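Local coordinates for outer membrane protein SusF (Bacteroides thetaiotaomicron, PDB 4FE9) that binds starch at the surface of the cell through its carbohydrate-binding modules, ahead of import of the glycan into the periplasm for degradation, at residues A303-F309 / G340-G345; G436-Y440 / N461-G467; V412-N417 / T429-I433; W349-Y353 / E364-P368. All blocks are in the same frame, centred on the assembly; numbering follows the deposited sequence.

Contact 1: residues A303-F309 / G340-G345; sequences ANDQVKF and GNLKVG. With GLC (alpha-D-glucopyranose), chain C; GLC (alpha-D-glucopyranose), chain B; EDO (1,2-ethanediol), chain J.
Asn341 ND2 is gripped from two directions, by the neighbouring strand and by a bound glucose. It donates to Gln306 OE1 at 2.6 Å, an almost straight bond (173°) lying in the Asn341 amide plane, although the two amide planes are turned 51° from each other. Asn341 ND2 also reaches O3 of the chain C glucose at 3.1 Å, and on the other branch Asn341 OD1 accepts from O2 of that glucose at 2.9 Å. This is the glycan pocket of the second carbohydrate-binding module, set on a pair of antiparallel strands in an Ig-like beta sheet. Gln306 thus acts as a second-shell residue: it uses up one N-H of the amide and fixes which way round it presents itself to the two sugar hydroxyls. With an alanine here in place of the asparagine, O2 and O3 of that glucose would probably lose these partners, and the Gln306 amide would be set free to turn. Beside it Lys308 crosses Asn341 at about a right angle, its CD 3.5 Å from Asn341 OD1. Its chain bends at chi3 (103°) and carries NZ to O3 of the chain B glucose, 2.6 Å away; Asp318 holds the same ammonium in a salt bridge, and Trp272 packs on Gln306 and Asn341. On the opposite face of the sheet Val307 and Leu342 lie side by side and join the core against Phe301 and Phe365. Their backbones form a hydrogen-bonded pair, Val307 N to Leu342 O at 2.8 Å, and farther along Val344 N meets Asp305 O at 2.9 Å.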
# COMPACT_ATOMS: atom_id res chain seq x y z
N ALA A 303 0.62 13.60 26.51
CA ALA A 303 1.09 14.43 25.41
C ALA A 303 2.61 14.37 25.37
O ALA A 303 3.23 14.24 26.41
CB ALA A 303 0.59 15.87 25.57
N ASN A 304 3.15 14.12 24.18
CA ASN A 304 4.61 14.03 23.98
C ASN A 304 5.26 12.71 24.35
O ASN A 304 6.48 12.58 24.31
CB ASN A 304 5.33 15.19 24.68
CG ASN A 304 4.89 16.56 24.16
OD1 ASN A 304 4.08 16.67 23.22
ND2 ASN A 304 5.36 17.60 24.81
N ASP A 305 4.46 11.73 24.75
CA ASP A 305 4.92 10.34 24.79
C ASP A 305 5.47 9.92 23.42
O ASP A 305 4.87 10.22 22.40
CB ASP A 305 3.76 9.42 25.20
CG ASP A 305 3.52 9.41 26.74
OD1 ASP A 305 4.46 9.77 27.50
OD2 ASP A 305 2.38 9.01 27.18
N GLN A 306 6.63 9.28 23.40
CA GLN A 306 7.13 8.64 22.16
C GLN A 306 7.09 7.14 22.29
O GLN A 306 7.37 6.61 23.35
CB GLN A 306 8.55 9.10 21.86
CG GLN A 306 8.63 10.60 21.51
CD GLN A 306 10.04 11.11 21.44
OE1 GLN A 306 10.87 10.57 20.71
NE2 GLN A 306 10.30 12.20 22.12
N VAL A 307 6.73 6.46 21.20
CA VAL A 307 6.70 4.99 21.20
C VAL A 307 7.34 4.38 19.96
O VAL A 307 7.37 5.00 18.89
CB VAL A 307 5.26 4.45 21.32
CG1 VAL A 307 4.64 4.84 22.69
CG2 VAL A 307 4.42 4.95 20.20
N LYS A 308 7.74 3.11 20.07
CA LYS A 308 8.11 2.29 18.90
C LYS A 308 7.58 0.84 19.09
O LYS A 308 7.20 0.46 20.20
CB LYS A 308 9.63 2.25 18.74
CG LYS A 308 10.20 3.46 18.05
CD LYS A 308 11.64 3.30 17.80
CE LYS A 308 11.91 2.96 16.36
NZ LYS A 308 13.36 3.10 16.03
N PHE A 309 7.58 0.06 18.02
CA PHE A 309 6.99 -1.28 18.03
C PHE A 309 8.04 -2.26 17.57
O PHE A 309 8.95 -1.89 16.84
CB PHE A 309 5.78 -1.34 17.08
CG PHE A 309 4.69 -0.41 17.46
CD1 PHE A 309 4.65 0.88 16.93
CD2 PHE A 309 3.68 -0.81 18.32
CE1 PHE A 309 3.62 1.76 17.29
CE2 PHE A 309 2.69 0.09 18.74
CZ PHE A 309 2.66 1.38 18.20
N GLY A 340 12.16 9.43 13.96
CA GLY A 340 11.75 8.07 13.59
C GLY A 340 10.92 7.39 14.67
O GLY A 340 10.35 6.33 14.44
N ASN A 341 10.89 7.99 15.86
CA ASN A 341 9.93 7.62 16.89
C ASN A 341 8.58 8.10 16.50
O ASN A 341 8.45 9.15 15.86
CB ASN A 341 10.29 8.28 18.22
CG ASN A 341 11.55 7.73 18.82
OD1 ASN A 341 12.09 6.73 18.37
ND2 ASN A 341 11.97 8.33 19.93
N LEU A 342 7.54 7.41 16.97
CA LEU A 342 6.20 7.93 16.86
C LEU A 342 5.80 8.73 18.10
O LEU A 342 5.80 8.21 19.24
CB LEU A 342 5.20 6.80 16.62
CG LEU A 342 3.76 7.26 16.50
CD1 LEU A 342 3.56 8.10 15.27
CD2 LEU A 342 2.80 6.09 16.50
N LYS A 343 5.47 10.00 17.88
CA LYS A 343 5.16 10.92 18.98
C LYS A 343 3.67 11.19 19.03
O LYS A 343 3.04 11.48 18.01
CB LYS A 343 5.94 12.23 18.83
CG LYS A 343 5.45 13.38 19.76
CD LYS A 343 6.57 14.39 20.03
CE LYS A 343 6.01 15.81 20.13
NZ LYS A 343 7.09 16.85 19.88
N VAL A 344 3.09 11.00 20.20
CA VAL A 344 1.69 11.26 20.36
C VAL A 344 1.54 12.65 20.99
O VAL A 344 2.24 12.97 21.96
CB VAL A 344 1.03 10.19 21.29
CG1 VAL A 344 -0.45 10.45 21.38
CG2 VAL A 344 1.30 8.78 20.75
N GLY A 345 0.72 13.49 20.38
CA GLY A 345 0.66 14.91 20.78
C GLY A 345 -0.48 15.25 21.73
O GLY A 345 -0.34 16.15 22.59
C1 GLC C . 15.27 4.18 21.36
C2 GLC C . 14.61 5.48 20.95
C3 GLC C . 15.53 6.68 21.22
C4 GLC C . 15.99 6.69 22.66
C5 GLC C . 16.67 5.36 22.95
C6 GLC C . 17.10 5.26 24.41
O2 GLC C . 14.40 5.40 19.55
O3 GLC C . 14.85 7.90 20.91
O4 GLC C . 16.92 7.78 22.85
O5 GLC C . 15.77 4.28 22.70
O6 GLC C . 17.97 4.14 24.55
C1 GLC B . 17.70 0.64 18.34
C2 GLC B . 16.34 1.19 17.94
C3 GLC B . 16.13 2.58 18.48
C4 GLC B . 16.33 2.59 19.98
C5 GLC B . 17.68 2.00 20.32
C6 GLC B . 17.88 1.94 21.83
O2 GLC B . 16.27 1.23 16.52
O3 GLC B . 14.81 3.07 18.17
O4 GLC B . 16.32 3.91 20.45
O5 GLC B . 17.82 0.69 19.77
O6 GLC B . 19.17 1.39 22.07
C1 EDO J . 0.67 15.41 28.61
O1 EDO J . -0.68 14.91 28.80
C2 EDO J . 1.60 14.77 29.64
O2 EDO J . 2.97 14.96 29.27

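Contact 2: residues G436-Y440 / N461-G467; sequences GQIAY and NFGNGTG. With EDO (1,2-ethanediol), chain F.
Ile438 reaches across to the 461-467 turn with both its backbone and its longer side-chain branch. Its N donates to Gly465 O at 2.8 Å, the donor standing well above the carbonyl plane. With CG1 anti to the carbonyl carbon (chi1 -51°) and the chain extended beyond it (chi2 -170°), the side chain runs along the turn: CG1 passes Thr466 O, and CD1 ends 3.9 Å from Phe462 CD1, the isoleucine crossing the phenylalanine at about a right angle. The other branch, CG2, sits over one face of the Tyr440 ring, toward its rim. Tyr440 in turn brings its hydroxyl to the edge of the Phe462 ring, OH lying near that ring's plane at 3.5 Å from Phe462 CD1, while an ethanediol molecule donates to the same OH through its O1. Gln437 is less regular. Its chi1 of -131° falls away from the staggered positions and sets CG 3.3 Å from Gly465 O; beyond CG the chain bends at chi2. The turn shapes itself around Asn461: OD1 takes the N-H of Asn464 in an Asx motif, and Asn461 O accepts from both Gly465 N (2.7 Å) and Thr466 N (3.2 Å), a G1 beta bulge with glycine at the positive-phi position. A weak bond from Gly467 N to Gly436 O, 3.2 Å, adds a further tie. In the third carbohydrate-binding module, the turn linking strands 458-461 and 466-469 is thus laid against strand 437-440, with Phe431 of strand 430-434 behind Ile438 and Phe401 of strand 401-402 edge-to-face with Phe462.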
# COMPACT_ATOMS: atom_id res chain seq x y z
N GLY A 436 -10.91 -12.13 37.30
CA GLY A 436 -10.45 -10.73 37.48
C GLY A 436 -9.25 -10.34 36.59
O GLY A 436 -8.56 -9.38 36.86
N GLN A 437 -9.01 -11.12 35.53
CA GLN A 437 -8.11 -10.72 34.45
C GLN A 437 -8.84 -10.46 33.11
O GLN A 437 -9.83 -11.13 32.79
CB GLN A 437 -7.06 -11.77 34.25
CG GLN A 437 -5.70 -11.22 34.20
CD GLN A 437 -4.93 -11.58 35.40
OE1 GLN A 437 -5.29 -12.50 36.11
NE2 GLN A 437 -3.79 -10.94 35.58
N ILE A 438 -8.36 -9.51 32.31
CA ILE A 438 -8.84 -9.43 30.93
C ILE A 438 -8.23 -10.54 30.11
O ILE A 438 -7.03 -10.74 30.17
CB ILE A 438 -8.53 -8.07 30.29
CG1 ILE A 438 -9.02 -6.94 31.20
CG2 ILE A 438 -9.24 -7.98 28.93
CD1 ILE A 438 -8.99 -5.55 30.56
N ALA A 439 -9.08 -11.43 29.60
CA ALA A 439 -8.64 -12.52 28.71
C ALA A 439 -9.05 -12.21 27.28
O ALA A 439 -10.24 -12.28 26.92
CB ALA A 439 -9.27 -13.86 29.13
N TYR A 440 -8.05 -11.96 26.44
CA TYR A 440 -8.29 -11.69 25.05
C TYR A 440 -8.50 -12.99 24.27
O TYR A 440 -7.62 -13.89 24.30
CB TYR A 440 -7.10 -10.93 24.45
CG TYR A 440 -6.91 -9.58 25.06
CD1 TYR A 440 -7.74 -8.53 24.71
CD2 TYR A 440 -6.00 -9.38 26.11
CE1 TYR A 440 -7.62 -7.30 25.33
CE2 TYR A 440 -5.88 -8.15 26.73
CZ TYR A 440 -6.66 -7.09 26.31
OH TYR A 440 -6.52 -5.83 26.88
N ASN A 461 -9.84 -2.46 33.66
CA ASN A 461 -8.63 -1.69 33.77
C ASN A 461 -7.60 -2.15 32.77
O ASN A 461 -6.86 -3.10 33.02
CB ASN A 461 -8.07 -1.80 35.19
CG ASN A 461 -6.94 -0.83 35.44
OD1 ASN A 461 -6.13 -0.56 34.55
ND2 ASN A 461 -6.81 -0.40 36.68
N PHE A 462 -7.51 -1.45 31.64
CA PHE A 462 -6.61 -1.87 30.59
C PHE A 462 -5.18 -1.65 30.96
O PHE A 462 -4.31 -2.36 30.48
CB PHE A 462 -6.92 -1.16 29.29
CG PHE A 462 -8.11 -1.68 28.60
CD1 PHE A 462 -8.06 -2.87 27.91
CD2 PHE A 462 -9.26 -0.92 28.54
CE1 PHE A 462 -9.17 -3.36 27.25
CE2 PHE A 462 -10.37 -1.37 27.84
CZ PHE A 462 -10.32 -2.59 27.18
N GLY A 463 -4.94 -0.70 31.86
CA GLY A 463 -3.57 -0.47 32.35
C GLY A 463 -3.09 -1.66 33.16
O GLY A 463 -1.93 -2.03 33.11
N ASN A 464 -4.01 -2.23 33.94
CA ASN A 464 -3.70 -3.35 34.82
C ASN A 464 -3.82 -4.69 34.09
O ASN A 464 -3.03 -5.61 34.33
CB ASN A 464 -4.66 -3.36 36.00
CG ASN A 464 -4.04 -2.85 37.23
OD1 ASN A 464 -4.36 -3.30 38.33
ND2 ASN A 464 -3.11 -1.90 37.08
N GLY A 465 -4.82 -4.79 33.23
CA GLY A 465 -5.17 -6.06 32.60
C GLY A 465 -6.15 -6.81 33.47
O GLY A 465 -6.21 -8.04 33.42
N THR A 466 -6.89 -6.08 34.30
CA THR A 466 -7.78 -6.70 35.25
C THR A 466 -9.14 -6.24 34.95
O THR A 466 -9.31 -5.27 34.24
CB THR A 466 -7.45 -6.29 36.70
OG1 THR A 466 -7.76 -4.89 36.88
CG2 THR A 466 -5.98 -6.55 37.02
N GLY A 467 -10.14 -6.93 35.49
CA GLY A 467 -11.51 -6.46 35.37
C GLY A 467 -12.47 -7.20 36.28
O GLY A 467 -12.09 -8.18 36.91
C1 EDO F . -4.04 -3.81 25.93
O1 EDO F . -5.27 -3.54 25.24
C2 EDO F . -3.21 -4.70 25.04
O2 EDO F . -2.01 -5.06 25.73

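Contact 3: residues V412-N417 / T429-I433; sequences VRICVN and TEFII
Ile414 O takes the N-H of Phe431 at 3.1 Å and Val416 N reaches Thr429 O at 3.2 Å, joining two antiparallel strands whose short axes run at 131° to each other. The face carrying Cys415 and Glu430 also bears a salt bridge. Arg413, bent at chi2 and chi3, curls back and offers Glu430 two nitrogens side-on: NE meets OE1 at 2.8 Å, nearly straight (174°), on the syn lone pair and in the guanidinium plane, while NH2 meets OE2 at 3.0 Å. The two flat groups are close to coplanar, an arrangement that fixes the rotation of the carboxylate. Arg441 forms a second salt bridge with OE2, and Trp426 packs on Arg413. The third carbohydrate-binding module is a beta sandwich of the Ig-like kind, and here its strands 410-415 and 430-434 send the opposite face into the interior. There Ile414 lays CB over one face of the Phe431 ring, 4.3 Å from the centroid in a CH-pi contact, with CG2 closest to Phe431 CZ at 3.5 Å. The ring gets there because CG lies between the backbone N and the carbonyl carbon (chi1 55°), turning the phenyl across toward strand 410-415. Ile414 CD1 goes the other way, into Ile432 CD1 and Ile433 CD1, with Val458 of strand 458-461 also packing on Ile414. At the far end Thr429 OG1 donates to Val416 O at 2.8 Å from above the carbonyl plane and accepts from a water that is also bound by Asn417 ND2.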
# COMPACT_ATOMS: atom_id res chain seq x y z
N VAL A 412 -22.15 -12.62 28.76
CA VAL A 412 -21.48 -11.36 28.46
C VAL A 412 -20.53 -11.55 27.26
O VAL A 412 -19.76 -12.49 27.22
CB VAL A 412 -20.66 -10.88 29.65
CG1 VAL A 412 -19.94 -9.55 29.31
CG2 VAL A 412 -21.57 -10.71 30.89
N ARG A 413 -20.64 -10.67 26.27
CA ARG A 413 -19.61 -10.50 25.26
C ARG A 413 -19.15 -9.04 25.20
O ARG A 413 -19.95 -8.10 25.45
CB ARG A 413 -20.13 -10.96 23.89
CG ARG A 413 -20.63 -12.40 23.85
CD ARG A 413 -19.45 -13.42 23.91
NE ARG A 413 -18.82 -13.64 22.59
CZ ARG A 413 -19.26 -14.50 21.66
NH1 ARG A 413 -20.42 -15.12 21.82
NH2 ARG A 413 -18.57 -14.66 20.52
N ILE A 414 -17.85 -8.84 24.99
CA ILE A 414 -17.26 -7.49 24.89
C ILE A 414 -16.33 -7.46 23.66
O ILE A 414 -15.62 -8.46 23.37
CB ILE A 414 -16.40 -7.16 26.13
CG1 ILE A 414 -17.06 -7.71 27.41
CG2 ILE A 414 -16.16 -5.62 26.25
CD1 ILE A 414 -16.10 -7.78 28.60
N CYS A 415 -16.32 -6.33 22.94
CA CYS A 415 -15.36 -6.15 21.86
C CYS A 415 -14.90 -4.69 21.66
O CYS A 415 -15.45 -3.74 22.27
CB CYS A 415 -15.89 -6.72 20.55
SG CYS A 415 -17.21 -5.73 19.80
N VAL A 416 -13.84 -4.53 20.87
CA VAL A 416 -13.63 -3.35 20.04
C VAL A 416 -13.91 -3.71 18.59
O VAL A 416 -14.24 -4.86 18.29
CB VAL A 416 -12.19 -2.84 20.15
CG1 VAL A 416 -11.87 -2.45 21.61
CG2 VAL A 416 -11.22 -3.91 19.67
N ASN A 417 -13.90 -2.72 17.71
CA ASN A 417 -14.00 -2.97 16.28
C ASN A 417 -13.24 -1.88 15.50
O ASN A 417 -13.78 -0.84 15.21
CB ASN A 417 -15.48 -2.97 15.84
CG ASN A 417 -15.66 -3.22 14.32
OD1 ASN A 417 -16.31 -2.43 13.61
ND2 ASN A 417 -15.14 -4.38 13.84
N THR A 429 -11.86 -9.26 17.38
CA THR A 429 -11.19 -8.49 18.40
C THR A 429 -12.07 -8.43 19.64
O THR A 429 -12.57 -7.37 20.04
CB THR A 429 -10.83 -7.01 17.90
OG1 THR A 429 -12.02 -6.35 17.47
CG2 THR A 429 -9.83 -7.07 16.71
N GLU A 430 -12.32 -9.59 20.22
CA GLU A 430 -13.18 -9.65 21.38
C GLU A 430 -12.44 -10.21 22.56
O GLU A 430 -11.28 -10.70 22.43
CB GLU A 430 -14.48 -10.42 21.09
CG GLU A 430 -14.30 -11.98 20.99
CD GLU A 430 -15.59 -12.76 21.19
OE1 GLU A 430 -16.44 -12.33 22.05
OE2 GLU A 430 -15.71 -13.86 20.59
N PHE A 431 -13.01 -10.01 23.73
CA PHE A 431 -12.40 -10.48 24.95
C PHE A 431 -13.44 -10.56 26.06
O PHE A 431 -14.64 -10.30 25.86
CB PHE A 431 -11.26 -9.52 25.35
CG PHE A 431 -11.71 -8.11 25.49
CD1 PHE A 431 -12.19 -7.64 26.70
CD2 PHE A 431 -11.76 -7.28 24.38
CE1 PHE A 431 -12.63 -6.33 26.83
CE2 PHE A 431 -12.19 -5.96 24.50
CZ PHE A 431 -12.66 -5.50 25.72
N ILE A 432 -13.00 -11.03 27.20
CA ILE A 432 -13.88 -11.26 28.35
C ILE A 432 -13.00 -11.21 29.63
O ILE A 432 -11.79 -10.96 29.56
CB ILE A 432 -14.64 -12.62 28.19
CG1 ILE A 432 -15.90 -12.67 29.07
CG2 ILE A 432 -13.70 -13.81 28.46
CD1 ILE A 432 -16.91 -11.60 28.76
N ILE A 433 -13.62 -11.37 30.80
CA ILE A 433 -12.88 -11.48 32.08
C ILE A 433 -12.99 -12.89 32.66
O ILE A 433 -14.10 -13.41 32.81
CB ILE A 433 -13.45 -10.48 33.13
CG1 ILE A 433 -13.20 -9.06 32.69
CG2 ILE A 433 -12.84 -10.71 34.48
CD1 ILE A 433 -14.43 -8.42 32.20
O HOH W 1 -16.35 -11.61 24.52
O HOH W 2 -13.45 -6.43 14.98

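Contact 4: residues W349-Y353 / E364-P368; sequences WYLVY and EFEKP
Glu364 opens the pairing with two nearly straight backbone bonds to Tyr353, its N giving to Tyr353 O at 2.7 Å and its O taking Tyr353 N at 2.8 Å. Its CG passes by Tyr353 CD1, and beyond it the chain bends at chi2, OE1 going to the backbone N of Ser326. Phe365 comes next, on the other face of the sheet. Val352 CG2 lies over one face of its ring, 4.0 Å from the centroid in a CH-pi contact, while Phe365 CD2 at the ring's edge touches Tyr350 CG at 3.7 Å; the two aromatic planes meet obliquely at 59°. Were the Phe365 ring cut back to an alanine, a gap would probably open beside Val352 and Tyr350, and Ala333 of helix 327-333 and Phe301 would have less to pack on. These two strands, 348-357 and 360-366, make a beta hairpin at the edge of the second carbohydrate-binding module's sheet. Glu366 returns to the face of Leu351 and Tyr353. Its N donates to Leu351 O at 2.9 Å, and its extended side chain carries OE1 to the backbone N of Lys419 in the next module, with OE2 lying beside Tyr353 CB. Past Lys367, Pro368 turns its ring onto the start of the partner strand, CG 3.2 Å from Trp349 O and 4.0 Å from Trp349 CB.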
# COMPACT_ATOMS: atom_id res chain seq x y z
N TRP A 349 -6.74 7.99 26.03
CA TRP A 349 -6.86 6.57 25.69
C TRP A 349 -7.11 6.43 24.21
O TRP A 349 -8.03 7.05 23.67
CB TRP A 349 -8.02 5.92 26.49
CG TRP A 349 -7.70 5.73 27.98
CD1 TRP A 349 -7.99 6.59 29.00
CD2 TRP A 349 -6.98 4.64 28.57
NE1 TRP A 349 -7.39 6.16 30.17
CE2 TRP A 349 -6.88 4.90 29.96
CE3 TRP A 349 -6.47 3.43 28.07
CZ2 TRP A 349 -6.24 4.03 30.84
CZ3 TRP A 349 -5.86 2.56 28.95
CH2 TRP A 349 -5.75 2.86 30.32
N TYR A 350 -6.36 5.52 23.57
CA TYR A 350 -6.54 5.24 22.14
C TYR A 350 -6.55 3.73 21.88
O TYR A 350 -5.80 2.99 22.50
CB TYR A 350 -5.39 5.88 21.35
CG TYR A 350 -5.35 7.40 21.45
CD1 TYR A 350 -6.27 8.18 20.78
CD2 TYR A 350 -4.39 8.04 22.22
CE1 TYR A 350 -6.24 9.57 20.89
CE2 TYR A 350 -4.35 9.43 22.31
CZ TYR A 350 -5.27 10.18 21.63
OH TYR A 350 -5.25 11.57 21.73
N LEU A 351 -7.42 3.29 21.00
CA LEU A 351 -7.26 2.01 20.31
C LEU A 351 -6.17 2.11 19.25
O LEU A 351 -6.32 2.85 18.26
CB LEU A 351 -8.58 1.56 19.64
CG LEU A 351 -8.53 0.16 18.96
CD1 LEU A 351 -9.85 -0.59 19.04
CD2 LEU A 351 -8.08 0.23 17.55
N VAL A 352 -5.03 1.48 19.52
CA VAL A 352 -3.94 1.43 18.59
C VAL A 352 -4.07 0.19 17.69
O VAL A 352 -4.23 -0.94 18.19
CB VAL A 352 -2.62 1.38 19.32
CG1 VAL A 352 -1.49 1.24 18.35
CG2 VAL A 352 -2.43 2.67 20.17
N TYR A 353 -4.04 0.40 16.38
CA TYR A 353 -4.11 -0.69 15.41
C TYR A 353 -2.87 -0.70 14.52
O TYR A 353 -2.48 0.34 13.98
CB TYR A 353 -5.36 -0.51 14.56
CG TYR A 353 -5.46 -1.41 13.36
CD1 TYR A 353 -4.87 -1.05 12.15
CD2 TYR A 353 -6.22 -2.57 13.40
CE1 TYR A 353 -5.03 -1.84 11.01
CE2 TYR A 353 -6.39 -3.35 12.28
CZ TYR A 353 -5.77 -2.99 11.09
OH TYR A 353 -5.91 -3.79 9.98
N GLU A 364 -2.57 2.83 12.97
CA GLU A 364 -3.74 3.71 13.18
C GLU A 364 -4.01 3.95 14.67
O GLU A 364 -3.77 3.06 15.49
CB GLU A 364 -4.98 3.14 12.51
CG GLU A 364 -4.83 2.91 11.00
CD GLU A 364 -4.77 4.24 10.20
OE1 GLU A 364 -3.65 4.70 9.84
OE2 GLU A 364 -5.85 4.82 9.95
N PHE A 365 -4.32 5.20 15.02
CA PHE A 365 -4.94 5.53 16.31
C PHE A 365 -6.39 5.85 16.13
O PHE A 365 -6.75 6.62 15.25
CB PHE A 365 -4.26 6.70 16.95
CG PHE A 365 -2.98 6.36 17.59
CD1 PHE A 365 -1.99 5.68 16.89
CD2 PHE A 365 -2.73 6.75 18.90
CE1 PHE A 365 -0.79 5.36 17.48
CE2 PHE A 365 -1.53 6.44 19.52
CZ PHE A 365 -0.55 5.73 18.81
N GLU A 366 -7.23 5.26 16.97
CA GLU A 366 -8.68 5.37 16.82
C GLU A 366 -9.35 5.66 18.16
O GLU A 366 -8.75 5.53 19.18
CB GLU A 366 -9.23 4.09 16.25
CG GLU A 366 -9.04 3.99 14.73
CD GLU A 366 -9.27 2.58 14.20
OE1 GLU A 366 -10.37 2.01 14.45
OE2 GLU A 366 -8.37 2.06 13.51
N LYS A 367 -10.62 6.04 18.14
CA LYS A 367 -11.36 6.21 19.39
C LYS A 367 -11.36 4.87 20.14
O LYS A 367 -11.61 3.82 19.54
CB LYS A 367 -12.80 6.65 19.11
CG LYS A 367 -12.94 8.00 18.37
CD LYS A 367 -12.66 9.17 19.30
CE LYS A 367 -13.95 9.76 19.84
NZ LYS A 367 -14.20 9.36 21.26
N PRO A 368 -11.07 4.90 21.47
CA PRO A 368 -11.11 3.68 22.30
C PRO A 368 -12.53 3.25 22.60
O PRO A 368 -12.96 3.35 23.73
CB PRO A 368 -10.45 4.13 23.58
CG PRO A 368 -10.86 5.56 23.71
CD PRO A 368 -10.87 6.11 22.28

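Overall arrangement
From the N terminus, contact 1 comes first, bringing 303-309 back to 340-345 across a loop that includes helix 327-333. Contact 4 follows in series, closing the hairpin 348-357/360-366 of the same module; the two touch where Leu342 and Val344 pack on Phe365. The chain then enters the third module, where contact 3 closes the short loop between 412-417 and 429-433, and contact 2 joins 436-440 to 461-467 near the C terminus. None nests or crosses another. Contacts 2 and 3 share a sheet, with Ala439 N near Ile432 O. Contact 4 bridges the modules: Leu351 meets Val416 of contact 3, and Trp349 meets Phe462 of contact 2.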